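Local atomic coordinates of peptidyl-prolyl cis-trans isomerase FKBP13, chloroplastic (Arabidopsis thaliana, PDB entry 1U79), a protein that catalyses the cis-trans isomerization of proline peptide bonds in the chloroplast thylakoid lumen, speeding protein folding, and regulates accumulation of the Rieske protein. Residues A15-E26 with P81-R92. Residues are numbered along the deposited sequence; the frame is centred on the assembly and turned at random.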
loop_
_atom_site.group_PDB
_atom_site.type_symbol
_atom_site.label_atom_id
_atom_site.label_comp_id
_atom_site.label_asym_id
_atom_site.label_seq_id
_atom_site.Cartn_x
_atom_site.Cartn_y
_atom_site.Cartn_z
ATOM N N ALA A 15 9.534 -2.318 -0.936
ATOM C CA ALA A 15 10.319 -1.107 -1.141
ATOM C C ALA A 15 9.442 0.134 -1.113
ATOM O O ALA A 15 8.241 0.069 -1.384
ATOM C CB ALA A 15 11.067 -1.185 -2.453
ATOM N N PHE A 16 10.046 1.268 -0.789
ATOM C CA PHE A 16 9.292 2.502 -0.708
ATOM C C PHE A 16 10.146 3.712 -1.048
ATOM O O PHE A 16 11.371 3.636 -1.107
ATOM C CB PHE A 16 8.779 2.701 0.716
ATOM C CG PHE A 16 9.841 3.222 1.663
ATOM C CD1 PHE A 16 10.858 2.390 2.114
ATOM C CD2 PHE A 16 9.862 4.564 2.034
ATOM C CE1 PHE A 16 11.891 2.891 2.924
ATOM C CE2 PHE A 16 10.893 5.073 2.843
ATOM C CZ PHE A 16 11.906 4.227 3.284
ATOM N N CYS A 17 9.464 4.829 -1.260
ATOM C CA CYS A 17 10.098 6.117 -1.490
ATOM C C CYS A 17 9.068 7.116 -0.990
ATOM O O CYS A 17 7.894 7.030 -1.347
ATOM C CB CYS A 17 10.408 6.367 -2.974
ATOM S SG CYS A 17 8.968 6.370 -4.086
ATOM N N ASP A 18 9.491 8.034 -0.128
ATOM C CA ASP A 18 8.587 9.049 0.388
ATOM C C ASP A 18 8.614 10.270 -0.526
ATOM O O ASP A 18 9.498 11.126 -0.416
ATOM C CB ASP A 18 8.971 9.448 1.821
ATOM C CG ASP A 18 8.439 8.466 2.858
ATOM O OD1 ASP A 18 7.312 7.955 2.668
ATOM O OD2 ASP A 18 9.128 8.208 3.866
ATOM N N LYS A 19 7.649 10.338 -1.439
ATOM C CA LYS A 19 7.548 11.450 -2.384
ATOM C C LYS A 19 7.335 12.751 -1.621
ATOM O O LYS A 19 7.850 13.802 -1.996
ATOM C CB LYS A 19 6.396 11.198 -3.361
ATOM C CG LYS A 19 6.621 9.983 -4.258
ATOM C CD LYS A 19 5.535 9.860 -5.315
ATOM C CE LYS A 19 6.006 9.007 -6.491
ATOM N NZ LYS A 19 4.978 8.941 -7.564
ATOM N N VAL A 20 6.552 12.681 -0.554
ATOM C CA VAL A 20 6.326 13.840 0.291
ATOM C C VAL A 20 6.260 13.340 1.722
ATOM O O VAL A 20 5.405 12.523 2.063
ATOM C CB VAL A 20 5.014 14.569 -0.031
ATOM C CG1 VAL A 20 4.874 15.787 0.882
ATOM C CG2 VAL A 20 4.992 15.004 -1.496
ATOM N N VAL A 21 7.184 13.810 2.555
ATOM C CA VAL A 21 7.213 13.407 3.955
ATOM C C VAL A 21 6.077 14.097 4.704
ATOM O O VAL A 21 5.873 15.300 4.546
ATOM C CB VAL A 21 8.547 13.803 4.611
ATOM C CG1 VAL A 21 8.532 13.424 6.093
ATOM C CG2 VAL A 21 9.691 13.141 3.873
ATOM N N GLY A 22 5.340 13.334 5.510
ATOM C CA GLY A 22 4.229 13.900 6.259
ATOM C C GLY A 22 4.654 15.028 7.181
ATOM O O GLY A 22 5.845 15.204 7.452
ATOM N N TYR A 23 3.679 15.796 7.657
ATOM C CA TYR A 23 3.937 16.917 8.554
ATOM C C TYR A 23 3.462 16.600 9.969
ATOM O O TYR A 23 3.798 17.308 10.924
ATOM C CB TYR A 23 3.225 18.172 8.032
ATOM C CG TYR A 23 1.727 17.999 7.883
ATOM C CD1 TYR A 23 0.876 18.206 8.957
ATOM C CD2 TYR A 23 1.172 17.581 6.676
ATOM C CE1 TYR A 23 -0.501 17.998 8.843
ATOM C CE2 TYR A 23 -0.203 17.369 6.546
ATOM C CZ TYR A 23 -1.030 17.577 7.638
ATOM O OH TYR A 23 -2.385 17.343 7.541
ATOM N N GLY A 24 2.705 15.515 10.103
ATOM C CA GLY A 24 2.183 15.132 11.401
ATOM C C GLY A 24 2.844 13.932 12.062
ATOM O O GLY A 24 3.966 13.558 11.715
ATOM N N PRO A 25 2.165 13.311 13.039
ATOM C CA PRO A 25 2.697 12.143 13.753
ATOM C C PRO A 25 2.726 10.884 12.906
ATOM O O PRO A 25 2.005 10.775 11.903
ATOM C CB PRO A 25 1.749 12.004 14.938
ATOM C CG PRO A 25 0.441 12.505 14.381
ATOM C CD PRO A 25 0.870 13.734 13.607
ATOM N N GLU A 26 3.557 9.929 13.310
ATOM C CA GLU A 26 3.641 8.674 12.582
ATOM C C GLU A 26 2.360 7.876 12.804
ATOM O O GLU A 26 1.610 8.135 13.749
ATOM C CB GLU A 26 4.868 7.858 13.036
ATOM C CG GLU A 26 4.944 7.531 14.516
ATOM C CD GLU A 26 6.201 6.748 14.854
ATOM O OE1 GLU A 26 7.169 6.820 14.075
ATOM O OE2 GLU A 26 6.233 6.071 15.897
ATOM N N PRO A 81 10.576 2.832 7.597
ATOM C CA PRO A 81 10.059 3.733 8.625
ATOM C C PRO A 81 8.580 3.963 8.364
ATOM O O PRO A 81 8.110 3.813 7.240
ATOM C CB PRO A 81 10.875 5.004 8.416
ATOM C CG PRO A 81 11.062 5.019 6.938
ATOM C CD PRO A 81 11.381 3.571 6.608
ATOM N N PRO A 82 7.834 4.363 9.392
ATOM C CA PRO A 82 6.397 4.617 9.272
ATOM C C PRO A 82 6.091 5.842 8.441
ATOM O O PRO A 82 6.910 6.760 8.340
ATOM C CB PRO A 82 5.950 4.856 10.718
ATOM C CG PRO A 82 7.132 4.431 11.567
ATOM C CD PRO A 82 8.321 4.711 10.734
ATOM N N MET A 83 4.905 5.859 7.846
ATOM C CA MET A 83 4.481 7.035 7.114
ATOM C C MET A 83 4.045 8.005 8.203
ATOM O O MET A 83 3.724 7.586 9.320
ATOM C CB MET A 83 3.277 6.732 6.218
ATOM C CG MET A 83 3.629 6.148 4.872
ATOM S SD MET A 83 2.157 6.102 3.813
ATOM C CE MET A 83 2.073 7.791 3.309
ATOM N N LEU A 84 4.053 9.297 7.889
ATOM C CA LEU A 84 3.633 10.315 8.832
ATOM C C LEU A 84 2.373 10.931 8.263
ATOM O O LEU A 84 2.192 10.960 7.043
ATOM C CB LEU A 84 4.686 11.406 8.972
ATOM C CG LEU A 84 6.097 10.960 9.334
ATOM C CD1 LEU A 84 6.941 12.202 9.578
ATOM C CD2 LEU A 84 6.066 10.057 10.560
ATOM N N THR A 85 1.510 11.412 9.147
ATOM C CA THR A 85 0.258 12.039 8.747
ATOM C C THR A 85 0.507 13.104 7.685
ATOM O O THR A 85 1.358 13.979 7.859
ATOM C CB THR A 85 -0.436 12.674 9.975
ATOM O OG1 THR A 85 -0.911 11.632 10.827
ATOM C CG2 THR A 85 -1.598 13.566 9.562
ATOM N N GLY A 86 -0.247 13.023 6.591
ATOM C CA GLY A 86 -0.120 13.973 5.497
ATOM C C GLY A 86 0.954 13.604 4.491
ATOM O O GLY A 86 1.265 14.373 3.577
ATOM N N GLY A 87 1.535 12.423 4.649
ATOM C CA GLY A 87 2.583 12.010 3.738
ATOM C C GLY A 87 2.093 11.329 2.472
ATOM O O GLY A 87 0.944 10.877 2.393
ATOM N N LYS A 88 2.957 11.285 1.465
ATOM C CA LYS A 88 2.631 10.599 0.212
ATOM C C LYS A 88 3.783 9.655 -0.037
ATOM O O LYS A 88 4.935 10.081 -0.162
ATOM C CB LYS A 88 2.513 11.566 -0.960
ATOM C CG LYS A 88 2.267 10.866 -2.298
ATOM C CD LYS A 88 2.242 11.884 -3.422
ATOM C CE LYS A 88 1.951 11.232 -4.760
ATOM N NZ LYS A 88 2.004 12.250 -5.837
ATOM N N ARG A 89 3.468 8.371 -0.109
ATOM C CA ARG A 89 4.481 7.355 -0.293
ATOM C C ARG A 89 4.160 6.403 -1.429
ATOM O O ARG A 89 3.002 6.056 -1.660
ATOM C CB ARG A 89 4.634 6.547 1.004
ATOM C CG ARG A 89 5.530 5.312 0.871
ATOM C CD ARG A 89 5.765 4.622 2.212
ATOM N NE ARG A 89 6.586 5.430 3.114
ATOM C CZ ARG A 89 7.001 5.023 4.306
ATOM N NH1 ARG A 89 7.753 5.826 5.054
ATOM N NH2 ARG A 89 6.656 3.818 4.759
ATOM N N THR A 90 5.193 5.992 -2.148
ATOM C CA THR A 90 4.995 5.031 -3.213
ATOM C C THR A 90 5.509 3.725 -2.638
ATOM O O THR A 90 6.552 3.700 -1.978
ATOM C CB THR A 90 5.794 5.398 -4.476
ATOM O OG1 THR A 90 5.324 6.648 -4.985
ATOM C CG2 THR A 90 5.607 4.341 -5.545
ATOM N N LEU A 91 4.766 2.647 -2.856
ATOM C CA LEU A 91 5.166 1.344 -2.354
ATOM C C LEU A 91 5.254 0.325 -3.476
ATOM O O LEU A 91 4.386 0.286 -4.356
ATOM C CB LEU A 91 4.153 0.813 -1.330
ATOM C CG LEU A 91 3.978 1.421 0.062
ATOM C CD1 LEU A 91 2.816 0.689 0.742
ATOM C CD2 LEU A 91 5.271 1.273 0.892
ATOM N N ARG A 92 6.305 -0.491 -3.436
ATOM C CA ARG A 92 6.499 -1.573 -4.398
ATOM C C ARG A 92 6.374 -2.817 -3.536
ATOM O O ARG A 92 7.206 -3.058 -2.652
ATOM C CB ARG A 92 7.879 -1.519 -5.047
ATOM C CG ARG A 92 8.097 -2.634 -6.066
ATOM C CD ARG A 92 9.176 -2.263 -7.095
ATOM N NE ARG A 92 9.361 -3.325 -8.089
ATOM C CZ ARG A 92 10.058 -4.429 -7.852
ATOM N NH1 ARG A 92 10.628 -4.594 -6.675
ATOM N NH2 ARG A 92 10.178 -5.368 -8.772
HETATM O O HOH W 1 7.819 8.816 6.725
HETATM O O HOH W 2 3.226 16.368 3.964
HETATM O O HOH W 3 5.544 10.524 5.712
HETATM O O HOH W 4 -0.553 9.495 12.462
#
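R89 reaches D18 side-on: NE gives a nearly straight bond to OD1 (2.7 Å), while NH1 bonds OD2 on its syn lone pair at 3.0 Å. The match is not coplanar, since carboxylate and guanidinium are turned 32° from each other. CG of R89 stands anti to the backbone N, and a bend at chi3 (-69°) swings the guanidinium back along its own segment, where NH1 and NH2 both bond P81 O end-on; NH2 also has G73 O. With its edges gripped this way, the group can hardly rotate. Its two faces are covered as well, by M83 CG on one and by F16 CD2 on the other, 3.5 Å above the plane. The F16 ring is tilted 46° to the guanidinium and runs on to P81, CZ lying 3.4 Å from P81 CD. Water 1 donates to both D18 OD2 and P82 O, tying the carboxylate to the proline loop.

On the other side of the sheet C17 SG, disulfide-bonded to C5, packs on T90 CB at 3.3 Å; T90 OG1 turns to D122. Backbone bonds pair A15 with R92 and C17 with T90, then K19 and V20 together face K88 in a classic beta bulge. Beyond it, the type II turn from L84 to G87 presents T85 O to both Y23 N and G24 N, and that oxygen also sits over one face of the Y23 ring. T85 N bonds P25 O (2.9 Å), while L84 CD2 lies against E26 CA and CB.

Strand 15-18 thus joins 88-93 antiparallel, extending the curved antiparallel sheet of the FKBP fold, with the C5–C17 disulfide tying the start of the chain to this strand.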